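Local coordinates for protein BZZ1 (Saccharomyces cerevisiae, PDB 2A28), which acts in endocytosis and trafficking to the vacuole and works with type I myosins to restore polarity of the actin cytoskeleton after salt stress, here as its second SH3 domain, at residues M3-I17 / D42-K54. Residues are numbered along the deposited sequence; the frame is centred on the assembly and turned at random.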
loop_
_atom_site.group_PDB
_atom_site.type_symbol
_atom_site.label_atom_id
_atom_site.label_comp_id
_atom_site.label_asym_id
_atom_site.label_seq_id
_atom_site.Cartn_x
_atom_site.Cartn_y
_atom_site.Cartn_z
ATOM N N MET A 3 5.627 -1.247 5.617
ATOM C CA MET A 3 5.203 -2.562 5.129
ATOM C C MET A 3 5.953 -2.910 3.873
ATOM O O MET A 3 6.393 -2.050 3.126
ATOM C CB MET A 3 3.698 -2.599 4.802
ATOM C CG MET A 3 2.809 -2.236 5.987
ATOM S SD MET A 3 1.130 -2.788 5.600
ATOM C CE MET A 3 1.388 -4.523 6.068
ATOM N N GLU A 4 6.160 -4.184 3.635
ATOM C CA GLU A 4 6.836 -4.689 2.425
ATOM C C GLU A 4 5.808 -5.437 1.584
ATOM O O GLU A 4 5.179 -6.386 2.084
ATOM C CB GLU A 4 7.996 -5.602 2.759
ATOM C CG GLU A 4 8.539 -6.366 1.576
ATOM C CD GLU A 4 9.702 -7.284 1.866
ATOM O OE1 GLU A 4 10.110 -7.424 3.033
ATOM O OE2 GLU A 4 10.221 -7.869 0.891
ATOM N N ALA A 5 5.626 -5.057 0.359
ATOM C CA ALA A 5 4.721 -5.695 -0.576
ATOM C C ALA A 5 5.252 -7.102 -0.880
ATOM O O ALA A 5 6.403 -7.298 -1.167
ATOM C CB ALA A 5 4.555 -4.883 -1.863
ATOM N N ILE A 6 4.342 -8.041 -0.799
ATOM C CA ILE A 6 4.676 -9.423 -1.189
ATOM C C ILE A 6 3.832 -9.889 -2.370
ATOM O O ILE A 6 4.154 -11.007 -2.866
ATOM C CB ILE A 6 4.579 -10.384 0.018
ATOM C CG1 ILE A 6 3.285 -10.311 0.794
ATOM C CG2 ILE A 6 5.772 -10.121 0.950
ATOM C CD1 ILE A 6 3.053 -11.476 1.776
ATOM N N TYR A 7 2.842 -9.167 -2.811
ATOM C CA TYR A 7 2.019 -9.437 -3.998
ATOM C C TYR A 7 1.804 -8.110 -4.714
ATOM O O TYR A 7 1.815 -7.017 -4.146
ATOM C CB TYR A 7 0.675 -10.052 -3.583
ATOM C CG TYR A 7 0.828 -11.421 -2.928
ATOM C CD1 TYR A 7 1.278 -12.557 -3.605
ATOM C CD2 TYR A 7 0.522 -11.498 -1.586
ATOM C CE1 TYR A 7 1.406 -13.765 -2.945
ATOM C CE2 TYR A 7 0.658 -12.720 -0.949
ATOM C CZ TYR A 7 1.091 -13.847 -1.602
ATOM O OH TYR A 7 1.204 -15.051 -0.945
ATOM N N ALA A 8 1.605 -8.185 -6.029
ATOM C CA ALA A 8 1.342 -7.036 -6.867
ATOM C C ALA A 8 -0.118 -6.631 -6.742
ATOM O O ALA A 8 -1.010 -7.448 -6.691
ATOM C CB ALA A 8 1.575 -7.343 -8.340
ATOM N N TYR A 9 -0.357 -5.313 -6.776
ATOM C CA TYR A 9 -1.692 -4.766 -6.899
ATOM C C TYR A 9 -1.665 -3.675 -7.948
ATOM O O TYR A 9 -0.763 -2.825 -7.899
ATOM C CB TYR A 9 -2.215 -4.229 -5.542
ATOM C CG TYR A 9 -3.579 -3.645 -5.707
ATOM C CD1 TYR A 9 -4.684 -4.484 -5.958
ATOM C CD2 TYR A 9 -3.820 -2.277 -5.624
ATOM C CE1 TYR A 9 -5.936 -3.979 -6.120
ATOM C CE2 TYR A 9 -5.118 -1.764 -5.779
ATOM C CZ TYR A 9 -6.144 -2.631 -6.012
ATOM O OH TYR A 9 -7.424 -2.169 -6.213
ATOM N N GLU A 10 -2.603 -3.669 -8.857
ATOM C CA GLU A 10 -2.805 -2.620 -9.862
ATOM C C GLU A 10 -3.917 -1.678 -9.379
ATOM O O GLU A 10 -5.070 -2.070 -9.153
ATOM C CB GLU A 10 -3.168 -3.196 -11.198
ATOM C CG GLU A 10 -3.371 -2.367 -12.427
ATOM C CD GLU A 10 -3.992 -3.114 -13.613
ATOM O OE1 GLU A 10 -3.842 -4.364 -13.685
ATOM O OE2 GLU A 10 -4.655 -2.504 -14.497
ATOM N N ALA A 11 -3.561 -0.410 -9.208
ATOM C CA ALA A 11 -4.557 0.576 -8.725
ATOM C C ALA A 11 -5.765 0.564 -9.652
ATOM O O ALA A 11 -5.692 0.464 -10.881
ATOM C CB ALA A 11 -3.914 1.954 -8.754
ATOM N N GLN A 12 -6.907 0.780 -9.037
ATOM C CA GLN A 12 -8.183 0.894 -9.699
ATOM C C GLN A 12 -8.895 2.197 -9.358
ATOM O O GLN A 12 -10.112 2.122 -9.243
ATOM C CB GLN A 12 -9.082 -0.287 -9.326
ATOM C CG GLN A 12 -8.496 -1.649 -9.649
ATOM C CD GLN A 12 -9.478 -2.803 -9.512
ATOM O OE1 GLN A 12 -10.287 -3.091 -10.390
ATOM N NE2 GLN A 12 -9.344 -3.534 -8.439
ATOM N N GLY A 13 -8.166 3.264 -9.242
ATOM C CA GLY A 13 -8.910 4.465 -8.856
ATOM C C GLY A 13 -7.833 5.464 -8.502
ATOM O O GLY A 13 -6.714 5.091 -8.176
ATOM N N ASP A 14 -8.275 6.732 -8.545
ATOM C CA ASP A 14 -7.303 7.798 -8.374
ATOM C C ASP A 14 -6.712 7.842 -6.959
ATOM O O ASP A 14 -5.691 8.475 -6.805
ATOM C CB ASP A 14 -7.919 9.140 -8.704
ATOM C CG ASP A 14 -8.208 9.369 -10.174
ATOM O OD1 ASP A 14 -7.404 8.834 -10.963
ATOM O OD2 ASP A 14 -9.200 10.053 -10.531
ATOM N N ASP A 15 -7.399 7.219 -5.998
ATOM C CA ASP A 15 -6.950 7.172 -4.613
ATOM C C ASP A 15 -6.116 5.942 -4.262
ATOM O O ASP A 15 -5.614 5.837 -3.138
ATOM C CB ASP A 15 -8.142 7.265 -3.658
ATOM C CG ASP A 15 -9.184 6.223 -3.849
ATOM O OD1 ASP A 15 -9.211 5.607 -4.962
ATOM O OD2 ASP A 15 -9.974 6.029 -2.895
ATOM N N GLU A 16 -5.933 5.076 -5.226
ATOM C CA GLU A 16 -5.157 3.853 -4.988
ATOM C C GLU A 16 -3.807 3.987 -5.633
ATOM O O GLU A 16 -3.581 4.772 -6.564
ATOM C CB GLU A 16 -5.888 2.627 -5.571
ATOM C CG GLU A 16 -7.218 2.376 -4.858
ATOM C CD GLU A 16 -7.978 1.182 -5.400
ATOM O OE1 GLU A 16 -7.388 0.461 -6.237
ATOM O OE2 GLU A 16 -9.161 0.977 -4.998
ATOM N N ILE A 17 -2.837 3.199 -5.099
ATOM C CA ILE A 17 -1.522 3.113 -5.734
ATOM C C ILE A 17 -1.231 1.660 -6.098
ATOM O O ILE A 17 -1.605 0.717 -5.428
ATOM C CB ILE A 17 -0.379 3.697 -4.892
ATOM C CG1 ILE A 17 -0.285 3.061 -3.507
ATOM C CG2 ILE A 17 -0.421 5.236 -4.824
ATOM C CD1 ILE A 17 1.001 3.357 -2.804
ATOM N N ASP A 42 8.418 5.862 -2.249
ATOM C CA ASP A 42 9.228 6.718 -3.112
ATOM C C ASP A 42 8.401 7.905 -3.558
ATOM O O ASP A 42 8.553 8.364 -4.669
ATOM C CB ASP A 42 9.743 5.852 -4.251
ATOM C CG ASP A 42 10.820 4.880 -3.870
ATOM O OD1 ASP A 42 11.390 4.980 -2.767
ATOM O OD2 ASP A 42 11.081 3.964 -4.690
ATOM N N GLY A 43 7.619 8.389 -2.611
ATOM C CA GLY A 43 6.762 9.512 -2.871
ATOM C C GLY A 43 5.456 9.202 -3.563
ATOM O O GLY A 43 4.620 10.096 -3.613
ATOM N N LEU A 44 5.218 8.019 -4.092
ATOM C CA LEU A 44 3.935 7.614 -4.640
ATOM C C LEU A 44 3.023 7.319 -3.433
ATOM O O LEU A 44 3.384 6.412 -2.670
ATOM C CB LEU A 44 4.141 6.348 -5.459
ATOM C CG LEU A 44 2.917 5.775 -6.154
ATOM C CD1 LEU A 44 2.395 6.735 -7.210
ATOM C CD2 LEU A 44 3.191 4.395 -6.744
ATOM N N LYS A 45 1.906 8.021 -3.254
ATOM C CA LYS A 45 1.042 7.944 -2.064
ATOM C C LYS A 45 -0.371 7.597 -2.417
ATOM O O LYS A 45 -0.958 8.192 -3.317
ATOM C CB LYS A 45 1.105 9.344 -1.439
ATOM C CG LYS A 45 0.351 9.442 -0.139
ATOM C CD LYS A 45 0.802 10.673 0.682
ATOM C CE LYS A 45 0.566 11.929 -0.136
ATOM N NZ LYS A 45 0.704 13.132 0.755
ATOM N N GLY A 46 -0.935 6.657 -1.688
ATOM C CA GLY A 46 -2.312 6.273 -1.855
ATOM C C GLY A 46 -2.630 5.035 -1.096
ATOM O O GLY A 46 -1.879 4.538 -0.221
ATOM N N LEU A 47 -3.811 4.505 -1.341
ATOM C CA LEU A 47 -4.329 3.325 -0.722
ATOM C C LEU A 47 -3.873 2.048 -1.457
ATOM O O LEU A 47 -3.882 1.955 -2.659
ATOM C CB LEU A 47 -5.872 3.293 -0.749
ATOM C CG LEU A 47 -6.570 4.445 -0.036
ATOM C CD1 LEU A 47 -8.056 4.434 -0.316
ATOM C CD2 LEU A 47 -6.331 4.354 1.465
ATOM N N PHE A 48 -3.564 1.033 -0.647
ATOM C CA PHE A 48 -3.205 -0.277 -1.207
ATOM C C PHE A 48 -3.715 -1.354 -0.256
ATOM O O PHE A 48 -3.948 -1.099 0.937
ATOM C CB PHE A 48 -1.672 -0.443 -1.383
ATOM C CG PHE A 48 -0.912 -0.216 -0.118
ATOM C CD1 PHE A 48 -0.533 -1.286 0.688
ATOM C CD2 PHE A 48 -0.558 1.033 0.314
ATOM C CE1 PHE A 48 0.115 -1.111 1.870
ATOM C CE2 PHE A 48 0.097 1.246 1.476
ATOM C CZ PHE A 48 0.485 0.170 2.261
ATOM N N PRO A 49 -3.876 -2.588 -0.743
ATOM C CA PRO A 49 -4.413 -3.625 0.139
ATOM C C PRO A 49 -3.400 -4.113 1.159
ATOM O O PRO A 49 -2.327 -4.619 0.827
ATOM C CB PRO A 49 -4.846 -4.747 -0.806
ATOM C CG PRO A 49 -4.823 -4.160 -2.182
ATOM C CD PRO A 49 -3.812 -3.045 -2.131
ATOM N N THR A 50 -3.756 -4.029 2.433
ATOM C CA THR A 50 -2.887 -4.414 3.519
ATOM C C THR A 50 -2.385 -5.837 3.400
ATOM O O THR A 50 -1.232 -6.153 3.680
ATOM C CB THR A 50 -3.664 -4.266 4.850
ATOM O OG1 THR A 50 -4.246 -2.967 4.818
ATOM C CG2 THR A 50 -2.824 -4.445 6.080
ATOM N N SER A 51 -3.277 -6.743 3.024
ATOM C CA SER A 51 -3.044 -8.159 2.959
ATOM C C SER A 51 -2.119 -8.569 1.812
ATOM O O SER A 51 -1.691 -9.705 1.739
ATOM C CB SER A 51 -4.383 -8.899 2.824
ATOM O OG SER A 51 -5.014 -8.620 1.539
ATOM N N TYR A 52 -1.774 -7.619 0.949
ATOM C CA TYR A 52 -0.726 -7.833 -0.055
ATOM C C TYR A 52 0.664 -7.519 0.468
ATOM O O TYR A 52 1.614 -7.619 -0.335
ATOM C CB TYR A 52 -1.043 -7.022 -1.305
ATOM C CG TYR A 52 -2.191 -7.456 -2.166
ATOM C CD1 TYR A 52 -3.408 -7.877 -1.620
ATOM C CD2 TYR A 52 -2.116 -7.388 -3.531
ATOM C CE1 TYR A 52 -4.473 -8.262 -2.453
ATOM C CE2 TYR A 52 -3.134 -7.748 -4.354
ATOM C CZ TYR A 52 -4.332 -8.198 -3.799
ATOM O OH TYR A 52 -5.393 -8.543 -4.605
ATOM N N CYS A 53 0.811 -7.191 1.708
ATOM C CA CYS A 53 2.035 -6.820 2.322
ATOM C C CYS A 53 2.276 -7.558 3.627
ATOM O O CYS A 53 1.330 -8.150 4.152
ATOM C CB CYS A 53 2.087 -5.318 2.645
ATOM S SG CYS A 53 1.767 -4.266 1.230
ATOM N N LYS A 54 3.461 -7.355 4.145
ATOM C CA LYS A 54 3.869 -7.813 5.464
ATOM C C LYS A 54 4.570 -6.722 6.235
ATOM O O LYS A 54 5.081 -5.718 5.719
ATOM C CB LYS A 54 4.663 -9.089 5.239
ATOM C CG LYS A 54 6.072 -8.919 4.746
ATOM C CD LYS A 54 6.982 -10.101 4.728
ATOM C CE LYS A 54 8.380 -9.834 4.200
ATOM N NZ LYS A 54 9.193 -11.027 3.878
ATOM O OXT LYS A 54 4.450 -6.824 7.491
#
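Pro49 sits in the angle between two tyrosine rings, Tyr9 and Tyr52, nearly perpendicular to each other. Its CG lies over one face of Tyr9, 3.8 Å from the ring centroid in a CH-pi contact, and also sits above the centre of the Tyr52 ring. Tyr9 in turn directs its edge at the face of Tyr52, an offset edge-to-face pair with planes at 89°. Its chi1 of 179°, which sets CG opposite the backbone N, carries the ring across to the proline and on to Glu16, where its OH donates to OE1 over 2.6 Å. Gln12 N binds that same oxygen from the opposite face of the carboxylate, while Gln12 NE2 donates to Tyr9 OH. Were Tyr9 an alanine, Pro49 would probably lose the ring over one side, and Glu16 OE1 and Gln12 NE2 one partner each.

Backbone bonds pin both ends of 3-17. Tyr52 O, in the 3-10 helix of 50-52, takes Ile6 N at 2.8 Å and, by a more bent bond (143° at the hydrogen), Tyr7 N; Glu4 and Lys54 exchange bonds in both directions, and their side chains run alongside each other to a long salt bridge. At the other end Leu47 N meets Asp15 O, and Leu47 O receives Ile17 N.

Further along 44-49, Ile17 CG2 packs 3.6 Å from Leu44 CG and against Gly46, where a CB would clash with it. Met3 SD makes a Met-aromatic contact at the edge of Phe48.

Ala5-Tyr9 is this domain's ALYDY motif, opening the RT loop; Tyr7, Tyr9, Trp36, Pro49 and Tyr52 hold positions that usually line the proline-binding surface of SH3 domains. There the fixed hydroxyl and packed ring probably limit how far Tyr9 can turn.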